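Long-range contact in molinate hydrolase (Gulosibacter molinativorax, PDB 4UB9), which hydrolyses the thiocarbamate herbicide molinate as a zinc-binding member of the amidohydrolase family: residues L299-T304 / W325-P330. Residues are numbered along the deposited sequence; the frame is centred on the assembly and turned at random.
Sequences LMIHAT and WSEVQP
The imidazole of H302 receives Q329 at its edge: NE2 of Q329 lies 4.1 Å from CD2 of H302, near the ring plane, with the amide turned 85° to the ring. H302 NE2 binds the zinc ion, as does H282. The E327 carboxylate has H302 N on one oxygen, OE2, at 3.0 Å, met 47° out of its plane. Q329 NE2 bonds the other oxygen, OE1, on the syn side and, weakly, OE2 as well, so backbone and amide together restrain the group beside the metal ligand. E327 reaches there because CG stands between its backbone N and carbonyl carbon and the chain bends again at chi2; I301 CD1 packs on that CG at 3.5 Å. In the backbone, M300 N bonds W325 O, E327 N bonds M300 O at 2.9 Å, and A303 N makes a nearly straight hydrogen bond to E327 O. One water joins T304 OG1 to Q329 N, while D358 takes a second bond to that hydroxyl. The strands run parallel, axes 4.8 Å apart at 25°, consistent with neighbouring strands of the amidohydrolase TIM barrel: 299-301 pairs in parallel with 279-282, and 326-328 with 368-370, and helices 353-363 and 400-410 pack against V328.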
ATOM      1  N   LEU A 299     -14.995 -11.960 -33.515  1.00 37.24           N
ATOM      2  CA  LEU A 299     -15.568 -10.946 -32.673  1.00 34.54           C
ATOM      3  C   LEU A 299     -14.483 -10.257 -31.871  1.00 33.96           C
ATOM      4  O   LEU A 299     -13.712 -10.889 -31.170  1.00 41.06           O
ATOM      5  CB  LEU A 299     -16.647 -11.535 -31.759  1.00 30.65           C
ATOM      6  CG  LEU A 299     -17.349 -10.493 -30.870  1.00 31.25           C
ATOM      7  CD1 LEU A 299     -18.108  -9.472 -31.700  1.00 35.16           C
ATOM      8  CD2 LEU A 299     -18.292 -11.191 -29.916  1.00 30.12           C
ATOM      9  N   MET A 300     -14.501  -8.939 -31.928  1.00 35.92           N
ATOM     10  CA  MET A 300     -13.549  -8.110 -31.217  1.00 34.42           C
ATOM     11  C   MET A 300     -14.191  -7.436 -29.987  1.00 34.72           C
ATOM     12  O   MET A 300     -14.989  -6.502 -30.100  1.00 32.96           O
ATOM     13  CB  MET A 300     -12.976  -7.086 -32.192  1.00 35.66           C
ATOM     14  CG  MET A 300     -12.154  -7.790 -33.260  1.00 37.59           C
ATOM     15  SD  MET A 300     -11.547  -6.704 -34.543  1.00 38.54           S
ATOM     16  CE  MET A 300     -13.108  -6.311 -35.327  1.00 38.25           C
ATOM     17  N   ILE A 301     -13.796  -7.897 -28.810  1.00 33.55           N
ATOM     18  CA  ILE A 301     -14.350  -7.404 -27.554  1.00 30.99           C
ATOM     19  C   ILE A 301     -13.808  -6.010 -27.210  1.00 32.34           C
ATOM     20  O   ILE A 301     -12.621  -5.715 -27.373  1.00 30.70           O
ATOM     21  CB  ILE A 301     -14.104  -8.368 -26.413  1.00 30.33           C
ATOM     22  CG1 ILE A 301     -14.594  -9.763 -26.774  1.00 33.06           C
ATOM     23  CG2 ILE A 301     -14.785  -7.910 -25.138  1.00 31.00           C
ATOM     24  CD1 ILE A 301     -16.084  -9.888 -27.014  1.00 34.24           C
ATOM     25  N   HIS A 302     -14.721  -5.161 -26.783  1.00 29.69           N
ATOM     26  CA  HIS A 302     -14.485  -3.721 -26.481  1.00 32.53           C
ATOM     27  C   HIS A 302     -13.550  -3.056 -27.463  1.00 34.23           C
ATOM     28  O   HIS A 302     -12.520  -2.508 -27.124  1.00 32.89           O
ATOM     29  CB  HIS A 302     -14.188  -3.401 -25.008  1.00 33.97           C
ATOM     30  CG  HIS A 302     -13.134  -4.240 -24.382  1.00 40.15           C
ATOM     31  ND1 HIS A 302     -11.812  -4.196 -24.769  1.00 38.80           N
ATOM     32  CD2 HIS A 302     -13.186  -5.074 -23.316  1.00 45.95           C
ATOM     33  CE1 HIS A 302     -11.108  -5.023 -24.014  1.00 39.86           C
ATOM     34  NE2 HIS A 302     -11.915  -5.565 -23.122  1.00 45.01           N
ATOM     35  N   ALA A 303     -13.973  -3.136 -28.712  1.00 34.32           N
ATOM     36  CA  ALA A 303     -13.162  -2.718 -29.828  1.00 32.48           C
ATOM     37  C   ALA A 303     -12.824  -1.256 -29.730  1.00 34.08           C
ATOM     38  O   ALA A 303     -11.797  -0.811 -30.211  1.00 37.44           O
ATOM     39  CB  ALA A 303     -13.908  -2.993 -31.113  1.00 32.63           C
ATOM     40  N   THR A 304     -13.733  -0.494 -29.154  1.00 33.02           N
ATOM     41  CA  THR A 304     -13.567   0.966 -29.079  1.00 32.11           C
ATOM     42  C   THR A 304     -12.750   1.431 -27.889  1.00 32.16           C
ATOM     43  O   THR A 304     -12.551   2.635 -27.704  1.00 32.40           O
ATOM     44  CB  THR A 304     -14.944   1.675 -29.011  1.00 31.53           C
ATOM     45  OG1 THR A 304     -15.757   1.015 -28.033  1.00 32.02           O
ATOM     46  CG2 THR A 304     -15.598   1.606 -30.350  1.00 31.10           C
ATOM     47  N   TRP A 325     -17.233  -8.146 -37.068  1.00 36.27           N
ATOM     48  CA  TRP A 325     -18.027  -7.774 -35.921  1.00 34.21           C
ATOM     49  C   TRP A 325     -17.204  -7.171 -34.793  1.00 32.80           C
ATOM     50  O   TRP A 325     -16.259  -7.778 -34.284  1.00 32.95           O
ATOM     51  CB  TRP A 325     -18.777  -8.969 -35.402  1.00 35.88           C
ATOM     52  CG  TRP A 325     -19.745  -9.515 -36.330  1.00 34.57           C
ATOM     53  CD1 TRP A 325     -19.621 -10.663 -37.022  1.00 39.08           C
ATOM     54  CD2 TRP A 325     -21.026  -8.988 -36.647  1.00 33.87           C
ATOM     55  NE1 TRP A 325     -20.756 -10.892 -37.763  1.00 39.71           N
ATOM     56  CE2 TRP A 325     -21.627  -9.869 -37.561  1.00 36.70           C
ATOM     57  CE3 TRP A 325     -21.728  -7.856 -36.258  1.00 38.58           C
ATOM     58  CZ2 TRP A 325     -22.885  -9.652 -38.106  1.00 37.09           C
ATOM     59  CZ3 TRP A 325     -23.006  -7.623 -36.807  1.00 37.94           C
ATOM     60  CH2 TRP A 325     -23.560  -8.523 -37.718  1.00 37.79           C
ATOM     61  N   SER A 326     -17.615  -5.990 -34.372  1.00 32.50           N
ATOM     62  CA  SER A 326     -17.084  -5.346 -33.153  1.00 33.73           C
ATOM     63  C   SER A 326     -18.086  -5.366 -32.019  1.00 34.84           C
ATOM     64  O   SER A 326     -19.235  -4.929 -32.222  1.00 35.96           O
ATOM     65  CB  SER A 326     -16.804  -3.889 -33.458  1.00 31.40           C
ATOM     66  OG  SER A 326     -15.809  -3.766 -34.422  1.00 33.92           O
ATOM     67  N   GLU A 327     -17.720  -5.851 -30.833  1.00 35.33           N
ATOM     68  CA  GLU A 327     -18.533  -5.537 -29.670  1.00 34.71           C
ATOM     69  C   GLU A 327     -17.975  -4.317 -29.022  1.00 31.86           C
ATOM     70  O   GLU A 327     -16.781  -4.077 -29.045  1.00 33.78           O
ATOM     71  CB  GLU A 327     -18.888  -6.690 -28.688  1.00 38.97           C
ATOM     72  CG  GLU A 327     -17.989  -6.992 -27.545  1.00 44.80           C
ATOM     73  CD  GLU A 327     -18.238  -6.246 -26.240  1.00 42.38           C
ATOM     74  OE1 GLU A 327     -18.893  -6.777 -25.316  1.00 38.75           O
ATOM     75  OE2 GLU A 327     -17.656  -5.171 -26.114  1.00 42.87           O
ATOM     76  N   VAL A 328     -18.874  -3.527 -28.473  1.00 32.80           N
ATOM     77  CA  VAL A 328     -18.509  -2.278 -27.800  1.00 31.80           C
ATOM     78  C   VAL A 328     -19.290  -2.197 -26.526  1.00 28.60           C
ATOM     79  O   VAL A 328     -20.300  -2.886 -26.368  1.00 25.20           O
ATOM     80  CB  VAL A 328     -18.790  -1.040 -28.627  1.00 33.35           C
ATOM     81  CG1 VAL A 328     -18.061  -1.130 -29.953  1.00 36.82           C
ATOM     82  CG2 VAL A 328     -20.269  -0.899 -28.862  1.00 34.98           C
ATOM     83  N   GLN A 329     -18.724  -1.459 -25.580  1.00 29.44           N
ATOM     84  CA  GLN A 329     -19.250  -1.423 -24.188  1.00 34.80           C
ATOM     85  C   GLN A 329     -19.353   0.019 -23.778  1.00 35.91           C
ATOM     86  O   GLN A 329     -18.377   0.616 -23.336  1.00 37.05           O
ATOM     87  CB  GLN A 329     -18.377  -2.187 -23.215  1.00 35.07           C
ATOM     88  CG  GLN A 329     -18.469  -3.675 -23.489  1.00 41.49           C
ATOM     89  CD  GLN A 329     -17.510  -4.516 -22.683  1.00 41.37           C
ATOM     90  OE1 GLN A 329     -17.011  -4.097 -21.643  1.00 46.79           O
ATOM     91  NE2 GLN A 329     -17.281  -5.710 -23.146  1.00 41.02           N
ATOM     92  N   PRO A 330     -20.521   0.607 -24.026  1.00 36.64           N
ATOM     93  CA  PRO A 330     -20.707   1.989 -23.764  1.00 36.24           C
ATOM     94  C   PRO A 330     -21.342   2.230 -22.418  1.00 34.02           C
ATOM     95  O   PRO A 330     -21.793   1.341 -21.709  1.00 37.40           O
ATOM     96  CB  PRO A 330     -21.677   2.382 -24.854  1.00 32.49           C
ATOM     97  CG  PRO A 330     -22.593   1.206 -24.877  1.00 35.64           C
ATOM     98  CD  PRO A 330     -21.694   0.026 -24.709  1.00 35.64           C
TER
HETATM   99  O   HOH W   1     -15.997  -0.836 -26.217  1.00 34.38           O